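Side-chain contacts in N-terminal acetyltransferase B complex subunit NAT3 (Candida albicans, PDB 5K04), which acts as the catalytic subunit of the NatB complex, probably transferring an acetyl group from acetyl-CoA to the N-terminal amine of target proteins: residues B[88-93]-B[121-126]; B[58-63]-B[95-100]. All coordinates share one frame; numbering follows the deposited sequence.

Contact 1 (B[88-93]-B[121-126]). With COA (coenzyme A), chain D.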
ATOM      1  N   GLY B  88      -7.435  24.023  13.707  1.00 43.89           N
ATOM      2  CA  GLY B  88      -7.367  23.405  15.026  1.00 40.50           C
ATOM      3  C   GLY B  88      -7.425  21.892  15.050  1.00 40.50           C
ATOM      4  O   GLY B  88      -7.663  21.305  16.110  1.00 30.93           O
ATOM      5  N   LEU B  89      -7.219  21.238  13.910  1.00 38.40           N
ATOM      6  CA  LEU B  89      -7.313  19.785  13.874  1.00 40.74           C
ATOM      7  C   LEU B  89      -6.162  19.135  14.644  1.00 49.90           C
ATOM      8  O   LEU B  89      -6.377  18.188  15.416  1.00 35.92           O
ATOM      9  CB  LEU B  89      -7.354  19.325  12.417  1.00 32.54           C
ATOM     10  CG  LEU B  89      -7.455  17.833  12.157  1.00 43.76           C
ATOM     11  CD1 LEU B  89      -8.545  17.214  13.014  1.00 42.57           C
ATOM     12  CD2 LEU B  89      -7.741  17.619  10.667  1.00 42.13           C
ATOM     13  N   ALA B  90      -4.935  19.630  14.448  1.00 53.68           N
ATOM     14  CA  ALA B  90      -3.806  19.132  15.227  1.00 49.89           C
ATOM     15  C   ALA B  90      -4.038  19.347  16.719  1.00 48.28           C
ATOM     16  O   ALA B  90      -3.815  18.441  17.533  1.00 25.61           O
ATOM     17  CB  ALA B  90      -2.516  19.822  14.777  1.00 44.37           C
ATOM     18  N   SER B  91      -4.506  20.541  17.091  1.00 51.43           N
ATOM     19  CA  SER B  91      -4.812  20.805  18.492  1.00 50.58           C
ATOM     20  C   SER B  91      -5.888  19.851  19.019  1.00 47.16           C
ATOM     21  O   SER B  91      -5.821  19.409  20.172  1.00 42.43           O
ATOM     22  CB  SER B  91      -5.228  22.268  18.650  1.00 41.64           C
ATOM     23  OG  SER B  91      -4.205  23.134  18.196  1.00 29.99           O
ATOM     24  N   LYS B  92      -6.872  19.500  18.180  1.00 43.22           N
ATOM     25  CA  LYS B  92      -7.926  18.583  18.613  1.00 43.77           C
ATOM     26  C   LYS B  92      -7.386  17.173  18.838  1.00 38.45           C
ATOM     27  O   LYS B  92      -7.728  16.524  19.834  1.00 28.43           O
ATOM     28  CB  LYS B  92      -9.070  18.557  17.592  1.00 41.40           C
ATOM     29  CG  LYS B  92      -9.787  17.196  17.487  1.00 50.40           C
ATOM     30  CD  LYS B  92     -11.031  17.214  16.582  1.00 57.59           C
ATOM     31  CE  LYS B  92     -12.308  17.328  17.409  1.00 75.95           C
ATOM     32  NZ  LYS B  92     -12.524  16.135  18.314  1.00 85.78           N
ATOM     33  N   LEU B  93      -6.547  16.686  17.918  1.00 42.83           N
ATOM     34  CA  LEU B  93      -5.932  15.365  18.059  1.00 41.75           C
ATOM     35  C   LEU B  93      -5.105  15.261  19.342  1.00 45.84           C
ATOM     36  O   LEU B  93      -5.144  14.232  20.034  1.00 33.83           O
ATOM     37  CB  LEU B  93      -5.057  15.074  16.839  1.00 40.33           C
ATOM     38  CG  LEU B  93      -5.803  14.805  15.529  1.00 44.57           C
ATOM     39  CD1 LEU B  93      -4.857  14.903  14.351  1.00 45.14           C
ATOM     40  CD2 LEU B  93      -6.467  13.435  15.559  1.00 47.29           C
ATOM     41  N   ARG B 121       6.502  24.465  19.065  1.00 50.49           N
ATOM     42  CA  ARG B 121       6.530  24.808  20.483  1.00 49.34           C
ATOM     43  C   ARG B 121       5.330  25.666  20.847  1.00 47.87           C
ATOM     44  O   ARG B 121       4.641  25.410  21.840  1.00 41.06           O
ATOM     45  CB  ARG B 121       7.839  25.525  20.798  1.00 47.95           C
ATOM     46  CG  ARG B 121       7.938  26.132  22.173  1.00 57.15           C
ATOM     47  CD  ARG B 121       9.259  26.882  22.320  1.00 62.72           C
ATOM     48  NE  ARG B 121       9.419  27.423  23.664  1.00 84.60           N
ATOM     49  CZ  ARG B 121      10.527  28.005  24.110  1.00 98.41           C
ATOM     50  NH1 ARG B 121      11.577  28.131  23.308  1.00105.18           N
ATOM     51  NH2 ARG B 121      10.585  28.465  25.355  1.00100.70           N
ATOM     52  N   ILE B 122       5.044  26.663  20.012  1.00 52.14           N
ATOM     53  CA  ILE B 122       3.924  27.569  20.247  1.00 52.20           C
ATOM     54  C   ILE B 122       2.604  26.813  20.186  1.00 47.00           C
ATOM     55  O   ILE B 122       1.704  27.023  21.011  1.00 45.10           O
ATOM     56  CB  ILE B 122       3.986  28.727  19.228  1.00 47.03           C
ATOM     57  CG1 ILE B 122       5.166  29.656  19.566  1.00 50.89           C
ATOM     58  CG2 ILE B 122       2.651  29.495  19.159  1.00 41.55           C
ATOM     59  CD1 ILE B 122       5.493  30.691  18.497  1.00 47.47           C
ATOM     60  N   LEU B 123       2.465  25.939  19.189  1.00 45.23           N
ATOM     61  CA  LEU B 123       1.311  25.058  19.091  1.00 46.34           C
ATOM     62  C   LEU B 123       1.063  24.343  20.412  1.00 47.54           C
ATOM     63  O   LEU B 123      -0.033  24.416  20.980  1.00 42.98           O
ATOM     64  CB  LEU B 123       1.532  24.062  17.945  1.00 41.40           C
ATOM     65  CG  LEU B 123       0.638  22.841  17.724  1.00 54.99           C
ATOM     66  CD1 LEU B 123      -0.798  23.170  17.919  1.00 69.84           C
ATOM     67  CD2 LEU B 123       0.804  22.336  16.312  1.00 55.83           C
ATOM     68  N   TYR B 124       2.083  23.654  20.922  1.00 48.99           N
ATOM     69  CA  TYR B 124       1.927  22.940  22.181  1.00 45.57           C
ATOM     70  C   TYR B 124       1.813  23.891  23.371  1.00 48.37           C
ATOM     71  O   TYR B 124       1.107  23.583  24.341  1.00 36.27           O
ATOM     72  CB  TYR B 124       3.084  21.965  22.362  1.00 49.48           C
ATOM     73  CG  TYR B 124       3.069  20.835  21.351  1.00 48.82           C
ATOM     74  CD1 TYR B 124       2.024  19.915  21.323  1.00 44.06           C
ATOM     75  CD2 TYR B 124       4.101  20.679  20.438  1.00 52.12           C
ATOM     76  CE1 TYR B 124       2.017  18.872  20.408  1.00 54.30           C
ATOM     77  CE2 TYR B 124       4.097  19.646  19.513  1.00 53.69           C
ATOM     78  CZ  TYR B 124       3.055  18.746  19.504  1.00 56.07           C
ATOM     79  OH  TYR B 124       3.051  17.717  18.594  1.00 59.46           O
ATOM     80  N   GLU B 125       2.487  25.048  23.319  1.00 40.69           N
ATOM     81  CA  GLU B 125       2.311  26.026  24.377  1.00 43.83           C
ATOM     82  C   GLU B 125       0.864  26.492  24.453  1.00 52.65           C
ATOM     83  O   GLU B 125       0.319  26.666  25.550  1.00 48.04           O
ATOM     84  CB  GLU B 125       3.263  27.204  24.171  1.00 45.26           C
ATOM     85  CG  GLU B 125       4.671  26.856  24.611  1.00 49.14           C
ATOM     86  CD  GLU B 125       5.667  27.961  24.389  1.00 49.48           C
ATOM     87  OE1 GLU B 125       5.335  28.931  23.675  1.00 41.14           O
ATOM     88  OE2 GLU B 125       6.791  27.847  24.938  1.00 46.50           O
ATOM     89  N   LYS B 126       0.220  26.691  23.298  1.00 53.30           N
ATOM     90  CA  LYS B 126      -1.176  27.094  23.301  1.00 50.91           C
ATOM     91  C   LYS B 126      -2.069  26.011  23.893  1.00 53.26           C
ATOM     92  O   LYS B 126      -3.160  26.315  24.385  1.00 40.46           O
ATOM     93  CB  LYS B 126      -1.609  27.449  21.880  1.00 57.72           C
ATOM     94  CG  LYS B 126      -1.144  28.833  21.447  1.00 56.25           C
ATOM     95  CD  LYS B 126      -1.558  29.154  20.029  1.00 58.86           C
ATOM     96  CE  LYS B 126      -0.916  30.452  19.557  1.00 62.17           C
ATOM     97  NZ  LYS B 126      -1.354  30.830  18.178  1.00 69.95           N
TER
HETATM   98  N1A COA D 202       2.509  28.752  10.293  1.00 77.18           N
HETATM   99  C2A COA D 202       2.514  29.743  11.415  1.00 82.88           C
HETATM  100  N3A COA D 202       1.820  29.136  12.625  1.00 91.95           N
HETATM  101  C4A COA D 202       1.143  27.824  12.706  1.00 83.89           C
HETATM  102  C5A COA D 202       1.078  26.847  11.424  1.00 83.93           C
HETATM  103  C6A COA D 202       1.882  27.374  10.170  1.00 79.97           C
HETATM  104  N6A COA D 202       2.066  26.623   8.974  1.00 84.72           N
HETATM  105  N7A COA D 202       0.467  25.467  11.793  1.00 88.51           N
HETATM  106  C8A COA D 202       0.111  25.370  13.320  1.00 83.02           C
HETATM  107  N9A COA D 202       0.628  26.864  13.746  1.00 72.76           N
HETATM  108  C1B COA D 202       0.661  27.176  15.341  1.00 66.11           C
HETATM  109  C2B COA D 202       0.098  28.566  15.778  1.00 63.07           C
HETATM  110  O2B COA D 202       0.833  29.655  16.343  1.00 59.37           O
HETATM  111  C3B COA D 202      -1.263  27.998  16.109  1.00 55.30           C
HETATM  112  O3B COA D 202      -2.494  28.608  16.511  1.00 40.88           O
HETATM  113  P3B COA D 202      -3.710  29.547  15.954  1.00 29.07           P
HETATM  114  O7A COA D 202      -4.959  28.685  15.998  1.00 36.21           O
HETATM  115  O8A COA D 202      -3.813  30.671  16.994  1.00 40.27           O
HETATM  116  O9A COA D 202      -3.316  29.975  14.560  1.00 25.88           O
HETATM  117  C4B COA D 202      -1.027  26.414  16.368  1.00 46.32           C
HETATM  118  O4B COA D 202       0.347  25.934  16.068  1.00 55.68           O
HETATM  119  C5B COA D 202      -2.256  25.428  16.316  1.00 46.73           C
HETATM  120  O5B COA D 202      -2.905  25.045  15.100  1.00 28.45           O
HETATM  121  P1A COA D 202      -3.809  23.884  14.432  1.00  8.41           P
HETATM  122  O1A COA D 202      -4.239  22.981  15.527  1.00 14.90           O
HETATM  123  O2A COA D 202      -4.915  24.534  13.657  1.00 22.31           O
HETATM  124  O3A COA D 202      -2.822  23.169  13.450  1.00 15.92           O
HETATM  125  P2A COA D 202      -2.811  22.222  12.146  1.00 11.63           P
HETATM  126  O4A COA D 202      -2.701  23.121  10.949  1.00 24.89           O
HETATM  127  O5A COA D 202      -3.925  21.298  12.208  1.00 15.74           O
HETATM  128  O6A COA D 202      -1.390  21.495  12.337  1.00 16.65           O
HETATM  129  CBP COA D 202       1.172  20.786  12.227  1.00 47.53           C
HETATM  130  CCP COA D 202      -0.059  21.776  12.792  1.00 30.50           C
HETATM  131  CDP COA D 202       2.666  21.332  12.774  1.00 39.07           C
HETATM  132  CEP COA D 202       0.887  19.187  12.709  1.00 39.86           C
HETATM  133  CAP COA D 202       1.144  20.847  10.491  1.00 44.20           C
HETATM  134  OAP COA D 202       0.897  22.101   9.898  1.00 30.73           O
HETATM  135  C9P COA D 202       1.924  19.625   9.786  1.00 50.73           C
HETATM  136  O9P COA D 202       3.216  19.697   9.370  1.00 50.86           O
HETATM  137  N8P COA D 202       1.411  18.235  10.133  1.00 47.18           N
HETATM  138  C7P COA D 202       2.377  17.022  10.413  1.00 57.70           C
HETATM  139  C6P COA D 202       3.924  17.307  10.392  1.00 64.99           C
HETATM  140  C5P COA D 202       4.735  18.148  11.545  1.00 62.58           C
HETATM  141  O5P COA D 202       5.471  19.235  11.286  1.00 67.23           O
HETATM  142  N4P COA D 202       4.517  17.698  12.935  1.00 75.74           N
HETATM  143  C3P COA D 202       3.944  17.934  14.243  1.00 68.80           C
HETATM  144  C2P COA D 202       3.975  19.142  15.164  1.00 49.12           C
HETATM  145  S1P COA D 202       5.423  19.709  16.004  1.00 21.15           S
HETATM  146  O   HOH W   1      -2.736  24.942  19.416  1.00 32.14           O
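Ser91 and Leu123 meet in a helix-to-helix contact whose small direct interface is completed by coenzyme A and one water, where the start of helix 89-96 faces helix 118-126 beside the central sheet. Ser91 OG lies 3.4 Å from Leu123 CD1, and the CB of Ala90 approaches the other methyl, CD2, more loosely. Leu123 has its CG anti to the backbone N (chi1 169°), which swings both methyls into the gap between the helices; CD1 borders the serine hydroxyl while CB faces the ribose ring oxygen O4B and CD2 lies between O4B and CCP of the pantetheine arm. A water donates to Ser91 OG and, over 3.2 Å, to the carbonyl O of Leu123, joining hydroxyl and backbone across the gap.

The pyrophosphate is gripped mainly by the N-cap and first turn of helix 89-96. Gly88, at the N-cap with a positive phi, sends its N to COA O2A; the N of Ala90 bonds COA O5A at 3.0 Å, with an N-H...O angle of 158°. COA O1A takes two bonds from one residue: Ser91 N at 2.9 Å and Ser91 OG at 2.7 Å. The helix dipole probably adds to the attraction for these phosphate oxygens, and Arg86 also bonds the cofactor.

From the second helix, the extended chain of Lys126 carries NZ to COA O8A of the 3'-phosphate at 2.7 Å, with further bonds to the ribose oxygens O3B and O2B. Tyr124 CE2 comes within 3.8 Å of COA S1P, the ring standing obliquely to the thiol end. Backbone N-H groups holding a pyrophosphate at Gly88 and Ala90, the Gly and Ala of the R/Q-x-x-G-x-G/A motif where a loop enters helix 89-96, characterise the CoA and acetyl-CoA site of the GNAT fold.

Contact 2 (B[58-63]-B[95-100])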
ATOM      1  N   MET B  58      -2.898  10.707  15.138  1.00 38.63           N
ATOM      2  CA  MET B  58      -2.115  10.785  16.360  1.00 36.25           C
ATOM      3  C   MET B  58      -1.588   9.396  16.703  1.00 33.99           C
ATOM      4  O   MET B  58      -2.344   8.418  16.687  1.00 19.87           O
ATOM      5  CB  MET B  58      -2.955  11.315  17.526  1.00 43.33           C
ATOM      6  CG  MET B  58      -2.503  10.777  18.870  1.00 41.16           C
ATOM      7  SD  MET B  58      -0.903  11.388  19.291  1.00 14.81           S
ATOM      8  CE  MET B  58      -1.392  13.044  19.333  1.00 28.06           C
ATOM      9  N   MET B  59      -0.278   9.309  16.954  1.00 42.02           N
ATOM     10  CA  MET B  59       0.361   8.130  17.519  1.00 39.68           C
ATOM     11  C   MET B  59       0.947   8.565  18.845  1.00 38.94           C
ATOM     12  O   MET B  59       1.807   9.450  18.883  1.00 23.61           O
ATOM     13  CB  MET B  59       1.464   7.563  16.615  1.00 39.80           C
ATOM     14  CG  MET B  59       1.043   7.300  15.177  1.00 37.75           C
ATOM     15  SD  MET B  59       2.434   7.021  14.114  1.00 15.58           S
ATOM     16  CE  MET B  59       3.011   5.653  14.985  1.00 22.97           C
ATOM     17  N   ALA B  60       0.461   7.973  19.927  1.00 45.79           N
ATOM     18  CA  ALA B  60       0.986   8.240  21.249  1.00 44.60           C
ATOM     19  C   ALA B  60       1.175   6.912  21.978  1.00 41.29           C
ATOM     20  O   ALA B  60       0.722   5.856  21.529  1.00 25.62           O
ATOM     21  CB  ALA B  60       0.063   9.187  22.038  1.00 34.01           C
ATOM     22  N   LYS B  61       1.844   6.978  23.125  1.00 42.84           N
ATOM     23  CA  LYS B  61       2.099   5.790  23.929  1.00 40.25           C
ATOM     24  C   LYS B  61       2.135   6.187  25.397  1.00 36.74           C
ATOM     25  O   LYS B  61       2.147   7.375  25.739  1.00 26.25           O
ATOM     26  CB  LYS B  61       3.416   5.112  23.525  1.00 40.71           C
ATOM     27  CG  LYS B  61       4.638   6.046  23.553  1.00 43.28           C
ATOM     28  CD  LYS B  61       5.956   5.268  23.589  1.00 40.84           C
ATOM     29  CE  LYS B  61       7.116   6.187  23.256  1.00 41.64           C
ATOM     30  NZ  LYS B  61       8.411   5.470  23.274  1.00 55.37           N
ATOM     31  N   THR B  62       2.148   5.174  26.267  1.00 41.52           N
ATOM     32  CA  THR B  62       2.422   5.373  27.686  1.00 49.04           C
ATOM     33  C   THR B  62       3.712   4.657  28.059  1.00 44.94           C
ATOM     34  O   THR B  62       4.097   3.672  27.430  1.00 38.31           O
ATOM     35  CB  THR B  62       1.271   4.882  28.606  1.00 44.44           C
ATOM     36  OG1 THR B  62       1.119   3.469  28.480  1.00 35.06           O
ATOM     37  CG2 THR B  62      -0.066   5.630  28.314  1.00 35.89           C
ATOM     38  N   GLU B  63       4.363   5.162  29.104  1.00 50.23           N
ATOM     39  CA  GLU B  63       5.737   4.813  29.431  1.00 46.18           C
ATOM     40  C   GLU B  63       5.904   4.992  30.924  1.00 53.04           C
ATOM     41  O   GLU B  63       5.412   5.971  31.488  1.00 46.36           O
ATOM     42  CB  GLU B  63       6.731   5.699  28.669  1.00 57.04           C
ATOM     43  CG  GLU B  63       8.067   5.049  28.337  1.00 70.60           C
ATOM     44  CD  GLU B  63       8.554   5.409  26.930  1.00 74.62           C
ATOM     45  OE1 GLU B  63       8.787   6.609  26.655  1.00 71.35           O
ATOM     46  OE2 GLU B  63       8.677   4.484  26.094  1.00 70.10           O
ATOM     47  N   LEU B  95      -5.558  17.197  22.069  1.00 48.15           N
ATOM     48  CA  LEU B  95      -6.467  17.351  23.205  1.00 42.72           C
ATOM     49  C   LEU B  95      -7.321  16.100  23.457  1.00 41.70           C
ATOM     50  O   LEU B  95      -7.686  15.824  24.603  1.00 33.75           O
ATOM     51  CB  LEU B  95      -7.355  18.563  22.973  1.00 39.55           C
ATOM     52  CG  LEU B  95      -6.722  19.928  23.217  1.00 46.88           C
ATOM     53  CD1 LEU B  95      -7.778  21.021  23.036  1.00 38.97           C
ATOM     54  CD2 LEU B  95      -6.107  19.996  24.614  1.00 50.40           C
ATOM     55  N   GLU B  96      -7.634  15.333  22.410  1.00 43.53           N
ATOM     56  CA  GLU B  96      -8.402  14.096  22.561  1.00 44.27           C
ATOM     57  C   GLU B  96      -7.689  13.066  23.448  1.00 44.36           C
ATOM     58  O   GLU B  96      -8.346  12.223  24.068  1.00 27.73           O
ATOM     59  CB  GLU B  96      -8.683  13.506  21.172  1.00 35.40           C
ATOM     60  CG  GLU B  96      -9.179  12.051  21.138  1.00 44.56           C
ATOM     61  CD  GLU B  96     -10.577  11.842  21.721  1.00 45.60           C
ATOM     62  OE1 GLU B  96     -10.970  10.662  21.885  1.00 42.07           O
ATOM     63  OE2 GLU B  96     -11.286  12.835  22.005  1.00 38.18           O
ATOM     64  N   LEU B  97      -6.349  13.100  23.497  1.00 47.49           N
ATOM     65  CA  LEU B  97      -5.609  12.226  24.407  1.00 45.03           C
ATOM     66  C   LEU B  97      -6.098  12.384  25.842  1.00 41.90           C
ATOM     67  O   LEU B  97      -6.247  11.398  26.572  1.00 34.50           O
ATOM     68  CB  LEU B  97      -4.116  12.537  24.328  1.00 42.47           C
ATOM     69  CG  LEU B  97      -3.406  12.096  23.054  1.00 47.69           C
ATOM     70  CD1 LEU B  97      -2.018  12.707  22.977  1.00 44.59           C
ATOM     71  CD2 LEU B  97      -3.315  10.594  23.028  1.00 38.49           C
ATOM     72  N   GLU B  98      -6.370  13.623  26.255  1.00 42.51           N
ATOM     73  CA  GLU B  98      -6.751  13.920  27.625  1.00 41.69           C
ATOM     74  C   GLU B  98      -8.124  13.361  27.979  1.00 45.93           C
ATOM     75  O   GLU B  98      -8.471  13.333  29.164  1.00 39.44           O
ATOM     76  CB  GLU B  98      -6.681  15.442  27.835  1.00 35.91           C
ATOM     77  CG  GLU B  98      -5.291  16.025  27.496  1.00 41.50           C
ATOM     78  CD  GLU B  98      -5.230  17.556  27.554  1.00 44.60           C
ATOM     79  OE1 GLU B  98      -6.079  18.175  28.237  1.00 40.31           O
ATOM     80  OE2 GLU B  98      -4.329  18.142  26.912  1.00 31.82           O
ATOM     81  N   ASN B  99      -8.904  12.918  26.978  1.00 49.77           N
ATOM     82  CA  ASN B  99     -10.188  12.245  27.174  1.00 47.58           C
ATOM     83  C   ASN B  99     -10.069  10.743  27.406  1.00 47.52           C
ATOM     84  O   ASN B  99     -11.020  10.130  27.911  1.00 39.31           O
ATOM     85  CB  ASN B  99     -11.088  12.464  25.955  1.00 41.19           C
ATOM     86  CG  ASN B  99     -11.511  13.914  25.795  1.00 46.78           C
ATOM     87  OD1 ASN B  99     -11.434  14.710  26.744  1.00 31.92           O
ATOM     88  ND2 ASN B  99     -11.979  14.262  24.595  1.00 47.53           N
ATOM     89  N   LEU B 100      -8.947  10.136  27.024  1.00 51.65           N
ATOM     90  CA  LEU B 100      -8.767   8.696  27.145  1.00 51.54           C
ATOM     91  C   LEU B 100      -8.358   8.332  28.569  1.00 45.42           C
ATOM     92  O   LEU B 100      -7.476   8.973  29.154  1.00 36.95           O
ATOM     93  CB  LEU B 100      -7.728   8.226  26.136  1.00 44.37           C
ATOM     94  CG  LEU B 100      -8.032   8.765  24.733  1.00 47.66           C
ATOM     95  CD1 LEU B 100      -7.009   8.298  23.689  1.00 48.36           C
ATOM     96  CD2 LEU B 100      -9.441   8.382  24.300  1.00 44.75           C
TER
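Leu97 sets its CG anti to its own carbonyl carbon (chi1 -72°) and Met58 bends at both chi2 and chi3 (67° and 62°), turns that bring the two side chains together tip to tip between strand 53-65 and the 95-100 segment, which continues from helix 89-96. The methionine methyl does the touching: Met58 CE lies 3.7 Å from Leu97 CD1, with SD of Met58 a little farther from the same methyl. The other branch of the leucine serves a different neighbour, its CD2 resting 3.8 Å from Ala60 CB. Leu97 thus forks over two residues two positions apart on the strand, whose side chains therefore point to the same side, one methyl for each. Around this cluster Tyr44 touches both Met58 and Leu97, while Val78 and Ile75 of strand 70-80 add further apolar surface. Within 95-100, Asn99 ND2 bonds Glu96 OE2 at 3.0 Å, and the same ND2 reaches the carbonyl O of Lys244 in the partner subunit. All three residues that touch are buried, and they meet through methyl groups and a thioether; this segment is therefore seated on the sheet by van der Waals contact and, probably, the hydrophobic effect.

In the fold
Helix 89-96 takes part in both contacts, and the two show how one helix can serve different chemistry at its start and farther along. Both are buried, but contact 1 lies at the cofactor cleft, where the helix's N-terminal turn offers polar groups to a ligand and faces another helix, whereas contact 2 lies farther along the chain, over the sheet, and is wholly apolar. Their centres are about 13 Å apart, and they touch where the carbonyl O of Leu93 packs against Met58 CE at 4.0 Å. Ligand and water thus make up much of the first interface, while the second belongs to the hydrophobic core between helix and strand.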